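Local coordinates for DnaJ homolog subfamily C member 3 (Mus musculus, PDB 3IEG), which acts in the unfolded protein response as an endoplasmic reticulum co-chaperone that binds misfolded proteins through its TPR repeats and as a negative regulator of the kinase GCN2, at residues 24-29 and 44-49; 61-66 and 71-76; 205-210 and 229-234. All blocks are in the same frame, centred on the assembly; numbering follows the deposited sequence.

Contact 1 (24-29 and 44-49); sequences SQFHAA and ATVFLA
Val-46 and Phe-47 face Phe-26 and His-27 from a helical turn closed by the backbone bond from Leu-48 N to Ala-44 O, 2.9 Å long; its counterpart on the facing helix runs from Ala-29 N to Gln-25 O. Between the two segments the contact is by hydrocarbon and ring atoms; Thr-45 OG1 bonds back to Arg-42 O of its own helix. Phe-26 and Val-46 form the centre. Their CA atoms are 8.7 Å apart, and both side chains start toward the opposing helix. Val-46 CG2 meets the Phe-26 ring at its edge, in the ring plane, lying 3.6 Å from CE1 and 3.7 Å from CD1 of that ring. One branch of the valine therefore does the touching: with CG1 anti to the backbone N (chi1 168°), CG2 is placed beside that N and reaches the ring rim. A looser second pair lies one residue further along each helix, where His-27 CE1 approaches Phe-47 CZ at 4.4 Å, each atom lying obliquely to the other ring. The interface is small, burying 125 Å² over both segments. Val-46 also packs on Ala-22 and Leu-23 of helix 19-32 and on Leu-14 of helix 2-15, while Phe-47 continues onto Ala-55 and Asp-59 of helix 53-66. Helix 37-50 thus touches three other helices through these two residues. Segment 24-29 belongs to the first TPR and 44-49 to the second, and such packing between successive helices across a repeat boundary is characteristic of the TPR superhelix.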
loop_
_atom_site.group_PDB
_atom_site.type_symbol
_atom_site.label_atom_id
_atom_site.label_comp_id
_atom_site.label_asym_id
_atom_site.label_seq_id
_atom_site.Cartn_x
_atom_site.Cartn_y
_atom_site.Cartn_z
ATOM N N SER A 24 -7.855 -19.129 28.966
ATOM C CA SER A 24 -7.715 -18.657 30.338
ATOM C C SER A 24 -7.222 -19.779 31.262
ATOM O O SER A 24 -6.312 -19.574 32.074
ATOM C CB SER A 24 -9.050 -18.098 30.830
ATOM O OG SER A 24 -8.882 -16.913 31.591
ATOM N N GLN A 25 -7.811 -20.963 31.104
ATOM C CA GLN A 25 -7.441 -22.143 31.879
ATOM C C GLN A 25 -6.005 -22.598 31.610
ATOM O O GLN A 25 -5.262 -22.946 32.537
ATOM C CB GLN A 25 -8.389 -23.298 31.561
ATOM C CG GLN A 25 -9.822 -23.114 32.060
ATOM C CD GLN A 25 -9.907 -22.931 33.565
ATOM O OE1 GLN A 25 -10.556 -22.003 34.050
ATOM N NE2 GLN A 25 -9.250 -23.803 34.306
ATOM N N PHE A 26 -5.623 -22.600 30.336
ATOM C CA PHE A 26 -4.286 -23.009 29.951
ATOM C C PHE A 26 -3.228 -21.985 30.393
ATOM O O PHE A 26 -2.103 -22.374 30.711
ATOM C CB PHE A 26 -4.206 -23.304 28.448
ATOM C CG PHE A 26 -5.044 -24.482 28.001
ATOM C CD1 PHE A 26 -5.625 -24.491 26.737
ATOM C CD2 PHE A 26 -5.252 -25.581 28.838
ATOM C CE1 PHE A 26 -6.395 -25.587 26.311
ATOM C CE2 PHE A 26 -6.022 -26.674 28.427
ATOM C CZ PHE A 26 -6.594 -26.678 27.159
ATOM N N HIS A 27 -3.594 -20.698 30.411
ATOM C CA HIS A 27 -2.756 -19.652 31.002
ATOM C C HIS A 27 -2.490 -19.940 32.485
ATOM O O HIS A 27 -1.352 -19.928 32.942
ATOM C CB HIS A 27 -3.420 -18.273 30.871
ATOM C CG HIS A 27 -2.936 -17.467 29.704
ATOM N ND1 HIS A 27 -3.795 -16.902 28.782
ATOM C CD2 HIS A 27 -1.687 -17.120 29.313
ATOM C CE1 HIS A 27 -3.097 -16.245 27.872
ATOM N NE2 HIS A 27 -1.815 -16.370 28.167
ATOM N N ALA A 28 -3.567 -20.206 33.215
ATOM C CA ALA A 28 -3.526 -20.522 34.635
ATOM C C ALA A 28 -2.654 -21.728 34.887
ATOM O O ALA A 28 -1.877 -21.742 35.836
ATOM C CB ALA A 28 -4.939 -20.773 35.160
ATOM N N ALA A 29 -2.791 -22.740 34.034
ATOM C CA ALA A 29 -1.997 -23.956 34.145
ATOM C C ALA A 29 -0.509 -23.654 33.937
ATOM O O ALA A 29 0.333 -24.095 34.719
ATOM C CB ALA A 29 -2.479 -24.995 33.144
ATOM N N ALA A 44 -1.056 -23.512 23.011
ATOM C CA ALA A 44 -0.753 -23.256 21.608
ATOM C C ALA A 44 -1.846 -23.744 20.658
ATOM O O ALA A 44 -2.103 -23.103 19.631
ATOM C CB ALA A 44 0.598 -23.836 21.219
ATOM N N THR A 45 -2.481 -24.873 20.975
ATOM C CA THR A 45 -3.573 -25.366 20.120
ATOM C C THR A 45 -4.769 -24.414 20.184
ATOM O O THR A 45 -5.469 -24.256 19.191
ATOM C CB THR A 45 -3.995 -26.837 20.400
ATOM O OG1 THR A 45 -4.481 -26.963 21.738
ATOM C CG2 THR A 45 -2.825 -27.781 20.225
ATOM N N VAL A 46 -4.978 -23.759 21.329
ATOM C CA VAL A 46 -6.017 -22.708 21.438
ATOM C C VAL A 46 -5.718 -21.483 20.562
ATOM O O VAL A 46 -6.549 -21.115 19.734
ATOM C CB VAL A 46 -6.368 -22.314 22.916
ATOM C CG1 VAL A 46 -7.195 -21.063 22.960
ATOM C CG2 VAL A 46 -7.141 -23.425 23.588
ATOM N N PHE A 47 -4.547 -20.869 20.722
ATOM C CA PHE A 47 -4.095 -19.829 19.779
ATOM C C PHE A 47 -4.232 -20.289 18.314
ATOM O O PHE A 47 -4.644 -19.514 17.445
ATOM C CB PHE A 47 -2.648 -19.387 20.053
ATOM C CG PHE A 47 -2.469 -18.545 21.304
ATOM C CD1 PHE A 47 -1.466 -18.850 22.220
ATOM C CD2 PHE A 47 -3.292 -17.441 21.568
ATOM C CE1 PHE A 47 -1.276 -18.075 23.378
ATOM C CE2 PHE A 47 -3.114 -16.669 22.732
ATOM C CZ PHE A 47 -2.094 -16.989 23.637
ATOM N N LEU A 48 -3.898 -21.549 18.036
ATOM C CA LEU A 48 -4.009 -22.053 16.672
ATOM C C LEU A 48 -5.462 -22.040 16.199
ATOM O O LEU A 48 -5.746 -21.613 15.079
ATOM C CB LEU A 48 -3.384 -23.444 16.544
ATOM C CG LEU A 48 -2.035 -23.583 15.813
ATOM C CD1 LEU A 48 -1.338 -22.242 15.504
ATOM C CD2 LEU A 48 -1.080 -24.538 16.530
ATOM N N ALA A 49 -6.372 -22.483 17.072
ATOM C CA ALA A 49 -7.804 -22.509 16.765
ATOM C C ALA A 49 -8.386 -21.105 16.540
ATOM O O ALA A 49 -9.222 -20.914 15.670
ATOM C CB ALA A 49 -8.561 -23.248 17.840
#

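Contact 2 (61-66 and 71-76); sequences TKVIAL and TAARLQ
The guanidinium of Arg-74 carries Ile-64 CG2 over one of its faces, with that methyl 3.3 Å from NH2 and 3.9 Å from CZ of the arginine. This pairing joins the last turns of helix 53-66 in the second TPR to the first turns of helix 71-84 in the third, the roughly antiparallel packing of adjacent TPR helices: the short axes approach to 8.9 Å at an angle of 140°. The arginine leaves its helix extended, CG anti to the backbone N, and bends at chi3 (-95°), which swings the flat group across the isoleucine so that the two side chains meet at about a right angle. Two of its nitrogens have polar partners outside the segments: NH1 bonds to Met-68 O in the connecting loop, and NE makes a long, weak ion pair with Asp-93 OD1. The other branch of Ile-64 ends in CD1, which rests 3.7 Å from Arg-74 CA. Cutting Ile-64 back to an alanine removes CG2 and CD1, and would probably take away the methyl over that guanidinium face and open a gap beside Arg-74 CA. Alongside, Val-63 turns its CG1 branch onto the neighbouring alanine, with CG1 3.8 Å from Ala-73 CB.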
loop_
_atom_site.group_PDB
_atom_site.type_symbol
_atom_site.label_atom_id
_atom_site.label_comp_id
_atom_site.label_asym_id
_atom_site.label_seq_id
_atom_site.Cartn_x
_atom_site.Cartn_y
_atom_site.Cartn_z
ATOM N N THR A 61 7.537 -23.491 20.182
ATOM C CA THR A 61 8.976 -23.670 20.362
ATOM C C THR A 61 9.352 -23.924 21.826
ATOM O O THR A 61 10.354 -24.580 22.103
ATOM C CB THR A 61 9.861 -22.538 19.738
ATOM O OG1 THR A 61 10.377 -21.688 20.763
ATOM C CG2 THR A 61 9.127 -21.726 18.710
ATOM N N LYS A 62 8.553 -23.433 22.759
ATOM C CA LYS A 62 8.782 -23.781 24.146
ATOM C C LYS A 62 8.610 -25.291 24.341
ATOM O O LYS A 62 9.460 -25.952 24.944
ATOM C CB LYS A 62 7.839 -23.012 25.063
ATOM C CG LYS A 62 8.007 -23.334 26.548
ATOM C CD LYS A 62 9.303 -22.797 27.123
ATOM C CE LYS A 62 9.414 -23.145 28.596
ATOM N NZ LYS A 62 10.660 -22.577 29.190
ATOM N N VAL A 63 7.523 -25.842 23.811
ATOM C CA VAL A 63 7.255 -27.263 23.971
ATOM C C VAL A 63 8.411 -28.073 23.428
ATOM O O VAL A 63 8.875 -29.009 24.062
ATOM C CB VAL A 63 5.958 -27.684 23.266
ATOM C CG1 VAL A 63 5.797 -29.210 23.292
ATOM C CG2 VAL A 63 4.776 -27.009 23.928
ATOM N N ILE A 64 8.882 -27.693 22.255
ATOM C CA ILE A 64 9.943 -28.413 21.602
ATOM C C ILE A 64 11.208 -28.316 22.446
ATOM O O ILE A 64 11.893 -29.310 22.646
ATOM C CB ILE A 64 10.132 -27.897 20.177
ATOM C CG1 ILE A 64 8.891 -28.251 19.355
ATOM C CG2 ILE A 64 11.379 -28.480 19.535
ATOM C CD1 ILE A 64 8.620 -27.300 18.231
ATOM N N ALA A 65 11.492 -27.132 22.979
ATOM C CA ALA A 65 12.649 -26.951 23.853
ATOM C C ALA A 65 12.611 -27.925 25.037
ATOM O O ALA A 65 13.634 -28.493 25.404
ATOM C CB ALA A 65 12.741 -25.507 24.332
ATOM N N LEU A 66 11.424 -28.128 25.610
ATOM C CA LEU A 66 11.231 -29.026 26.748
ATOM C C LEU A 66 11.157 -30.497 26.368
ATOM O O LEU A 66 11.532 -31.364 27.154
ATOM C CB LEU A 66 9.950 -28.658 27.494
ATOM C CG LEU A 66 9.956 -27.382 28.325
ATOM C CD1 LEU A 66 8.534 -27.020 28.685
ATOM C CD2 LEU A 66 10.805 -27.542 29.578
ATOM N N THR A 71 6.383 -34.870 18.661
ATOM C CA THR A 71 6.243 -34.688 17.237
ATOM C C THR A 71 5.120 -33.728 16.786
ATOM O O THR A 71 5.324 -32.925 15.886
ATOM C CB THR A 71 6.323 -36.035 16.469
ATOM O OG1 THR A 71 5.314 -36.094 15.451
ATOM C CG2 THR A 71 6.203 -37.217 17.413
ATOM N N ALA A 72 3.965 -33.783 17.441
ATOM C CA ALA A 72 2.805 -32.953 17.062
ATOM C C ALA A 72 3.076 -31.445 17.091
ATOM O O ALA A 72 2.631 -30.722 16.215
ATOM C CB ALA A 72 1.594 -33.293 17.919
ATOM N N ALA A 73 3.815 -30.986 18.094
ATOM C CA ALA A 73 4.128 -29.575 18.234
ATOM C C ALA A 73 5.107 -29.109 17.174
ATOM O O ALA A 73 5.001 -27.981 16.681
ATOM C CB ALA A 73 4.671 -29.289 19.614
ATOM N N ARG A 74 6.061 -29.969 16.828
ATOM C CA ARG A 74 7.037 -29.645 15.806
ATOM C C ARG A 74 6.375 -29.610 14.433
ATOM O O ARG A 74 6.672 -28.737 13.622
ATOM C CB ARG A 74 8.219 -30.613 15.836
ATOM C CG ARG A 74 9.293 -30.270 14.820
ATOM C CD ARG A 74 10.513 -31.163 14.892
ATOM N NE ARG A 74 11.558 -30.566 15.721
ATOM C CZ ARG A 74 12.065 -31.167 16.781
ATOM N NH1 ARG A 74 11.633 -32.368 17.111
ATOM N NH2 ARG A 74 12.996 -30.586 17.506
ATOM N N LEU A 75 5.457 -30.534 14.178
ATOM C CA LEU A 75 4.737 -30.489 12.921
ATOM C C LEU A 75 4.034 -29.140 12.762
ATOM O O LEU A 75 4.118 -28.516 11.703
ATOM C CB LEU A 75 3.753 -31.645 12.799
ATOM C CG LEU A 75 2.882 -31.638 11.532
ATOM C CD1 LEU A 75 3.713 -31.768 10.270
ATOM C CD2 LEU A 75 1.835 -32.734 11.586
ATOM N N GLN A 76 3.374 -28.679 13.828
ATOM C CA GLN A 76 2.657 -27.402 13.799
ATOM C C GLN A 76 3.580 -26.211 13.533
ATOM O O GLN A 76 3.256 -25.334 12.732
ATOM C CB GLN A 76 1.831 -27.185 15.084
ATOM C CG GLN A 76 0.633 -28.138 15.278
ATOM C CD GLN A 76 -0.259 -28.247 14.049
ATOM O OE1 GLN A 76 -0.519 -27.263 13.362
ATOM N NE2 GLN A 76 -0.729 -29.449 13.769
#

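Contact 3 (205-210 and 229-234); sequences ELSLSE and KQVKKL
Helical segments 205-210 and 229-234 run roughly antiparallel, their short axes 9.3 Å apart at closest and 138° between directions, and the CA atoms of Leu-208 and Val-231 come within 5.9 Å. Val-231 starts toward the facing helix and does most of the touching with one branch: its CG1 lies 3.4 Å from Ser-207 OG and 3.9 Å from Ser-207 CB, and the same methyl approaches Leu-208 N at 4.4 Å. The serine hydroxyl is anti to its own backbone N (chi1 -178°), a setting that turns it into the interface, yet its contact with the valine methyl is only van der Waals. Outside the pair, Ser-207 OG is hydrogen-bonded to Ser-195 O and to His-227 NE2, so two bonds tie this buried hydroxyl to helices 188-201 and 222-246. Leu-208 flanks the centre, its CG 4.5 Å from Lys-232 CA. The lysine offers its backbone side here and sends its amine away to Tyr-228 OH. A disulfide between Cys-214 and Cys-224, inferred from related proteins, would join the same two helices. With 205-210 in the sixth TPR and 229-234 leading into the seventh at Leu-234, the pair packs successive solenoid helices. Tyr-199 of helix 188-201 touches both Ser-207 and Val-231, Leu-208 reaches Tyr-228 and Asn-235 along helix 222-246, and Leu-234 packs onto Val-260 and Thr-263 of helix 250-263.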
loop_
_atom_site.group_PDB
_atom_site.type_symbol
_atom_site.label_atom_id
_atom_site.label_comp_id
_atom_site.label_asym_id
_atom_site.label_seq_id
_atom_site.Cartn_x
_atom_site.Cartn_y
_atom_site.Cartn_z
ATOM N N GLU A 205 -0.519 14.800 -0.202
ATOM C CA GLU A 205 -1.174 14.656 1.086
ATOM C C GLU A 205 -0.938 13.297 1.753
ATOM O O GLU A 205 -0.574 13.230 2.930
ATOM C CB GLU A 205 -2.659 14.948 0.971
ATOM C CG GLU A 205 -3.274 15.321 2.298
ATOM C CD GLU A 205 -4.758 15.546 2.209
ATOM O OE1 GLU A 205 -5.268 16.374 3.002
ATOM O OE2 GLU A 205 -5.414 14.900 1.351
ATOM N N LEU A 206 -1.149 12.221 1.000
ATOM C CA LEU A 206 -0.898 10.866 1.501
ATOM C C LEU A 206 0.577 10.673 1.798
ATOM O O LEU A 206 0.919 10.070 2.811
ATOM C CB LEU A 206 -1.386 9.802 0.513
ATOM C CG LEU A 206 -2.908 9.701 0.304
ATOM C CD1 LEU A 206 -3.238 8.988 -1.021
ATOM C CD2 LEU A 206 -3.626 9.046 1.509
ATOM N N SER A 207 1.437 11.213 0.929
ATOM C CA SER A 207 2.881 11.256 1.172
ATOM C C SER A 207 3.194 11.835 2.559
ATOM O O SER A 207 3.972 11.254 3.318
ATOM C CB SER A 207 3.591 12.058 0.075
ATOM O OG SER A 207 5.003 12.089 0.247
ATOM N N LEU A 208 2.557 12.958 2.889
ATOM C CA LEU A 208 2.777 13.641 4.163
ATOM C C LEU A 208 2.370 12.772 5.345
ATOM O O LEU A 208 3.150 12.598 6.281
ATOM C CB LEU A 208 1.995 14.960 4.212
ATOM C CG LEU A 208 2.462 16.216 4.969
ATOM C CD1 LEU A 208 1.245 17.091 5.330
ATOM C CD2 LEU A 208 3.308 15.938 6.205
ATOM N N SER A 209 1.152 12.234 5.309
ATOM C CA SER A 209 0.634 11.463 6.444
ATOM C C SER A 209 1.316 10.108 6.526
ATOM O O SER A 209 1.355 9.480 7.580
ATOM C CB SER A 209 -0.884 11.287 6.360
ATOM O OG SER A 209 -1.231 10.463 5.269
ATOM N N GLU A 210 1.858 9.667 5.403
ATOM C CA GLU A 210 2.589 8.431 5.376
ATOM C C GLU A 210 3.968 8.612 5.997
ATOM O O GLU A 210 4.453 7.726 6.697
ATOM C CB GLU A 210 2.686 7.900 3.946
ATOM C CG GLU A 210 2.771 6.402 3.879
ATOM C CD GLU A 210 1.554 5.693 4.470
ATOM O OE1 GLU A 210 1.709 4.548 4.942
ATOM O OE2 GLU A 210 0.446 6.262 4.462
ATOM N N LYS A 229 10.207 17.521 5.878
ATOM C CA LYS A 229 10.371 18.962 5.732
ATOM C C LYS A 229 10.012 19.414 4.327
ATOM O O LYS A 229 9.416 20.482 4.153
ATOM C CB LYS A 229 11.787 19.397 6.114
ATOM C CG LYS A 229 12.156 19.042 7.552
ATOM C CD LYS A 229 13.320 19.861 8.079
ATOM C CE LYS A 229 14.657 19.447 7.492
ATOM N NZ LYS A 229 15.782 20.066 8.269
ATOM N N GLN A 230 10.355 18.588 3.340
ATOM C CA GLN A 230 10.054 18.869 1.937
ATOM C C GLN A 230 8.556 18.773 1.631
ATOM O O GLN A 230 7.989 19.718 1.095
ATOM C CB GLN A 230 10.860 17.959 1.011
ATOM C CG GLN A 230 10.481 18.047 -0.460
ATOM C CD GLN A 230 10.948 19.332 -1.136
ATOM O OE1 GLN A 230 11.547 20.201 -0.500
ATOM N NE2 GLN A 230 10.679 19.453 -2.432
ATOM N N VAL A 231 7.917 17.654 1.973
ATOM C CA VAL A 231 6.479 17.518 1.716
ATOM C C VAL A 231 5.677 18.499 2.535
ATOM O O VAL A 231 4.728 19.059 2.028
ATOM C CB VAL A 231 5.871 16.087 1.968
ATOM C CG1 VAL A 231 5.443 15.432 0.670
ATOM C CG2 VAL A 231 6.774 15.196 2.815
ATOM N N LYS A 232 6.051 18.699 3.801
ATOM C CA LYS A 232 5.320 19.623 4.675
ATOM C C LYS A 232 5.193 20.990 3.999
ATOM O O LYS A 232 4.071 21.506 3.864
ATOM C CB LYS A 232 5.978 19.749 6.044
ATOM C CG LYS A 232 5.036 20.162 7.154
ATOM C CD LYS A 232 5.822 20.569 8.390
ATOM C CE LYS A 232 5.048 21.502 9.296
ATOM N NZ LYS A 232 4.094 20.742 10.135
ATOM N N LYS A 233 6.329 21.533 3.543
ATOM C CA LYS A 233 6.371 22.799 2.808
ATOM C C LYS A 233 5.590 22.752 1.495
ATOM O O LYS A 233 4.743 23.603 1.239
ATOM C CB LYS A 233 7.813 23.204 2.503
ATOM C CG LYS A 233 8.578 23.826 3.675
ATOM C CD LYS A 233 10.070 24.043 3.321
ATOM C CE LYS A 233 10.233 25.010 2.139
ATOM N NZ LYS A 233 11.657 25.409 1.955
ATOM N N LEU A 234 5.884 21.760 0.664
ATOM C CA LEU A 234 5.229 21.620 -0.616
ATOM C C LEU A 234 3.727 21.491 -0.435
ATOM O O LEU A 234 2.954 21.997 -1.242
ATOM C CB LEU A 234 5.782 20.407 -1.349
ATOM C CG LEU A 234 5.601 20.246 -2.864
ATOM C CD1 LEU A 234 4.423 19.357 -3.161
ATOM C CD2 LEU A 234 5.530 21.573 -3.647
#

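Contacts 1 and 2 are neighbours in the N-terminal end of the solenoid, with centres about 15 Å apart, and they meet directly where Leu-48 CD2 packs 4.2 Å from Gln-76 CG. Segments 44-49 and 61-66 both lie in the second TPR, which therefore takes part in both contacts, with the first repeat in contact 1 and the third in contact 2. Misfolded proteins bind a hydrophobic groove within the first two repeats, so contact 1 and segment 61-66 belong to the repeats that form it, though whether their side chains line it is not established. Contact 3 is remote, its centre about 45 Å from that of contact 1 and about 48 Å from that of contact 2.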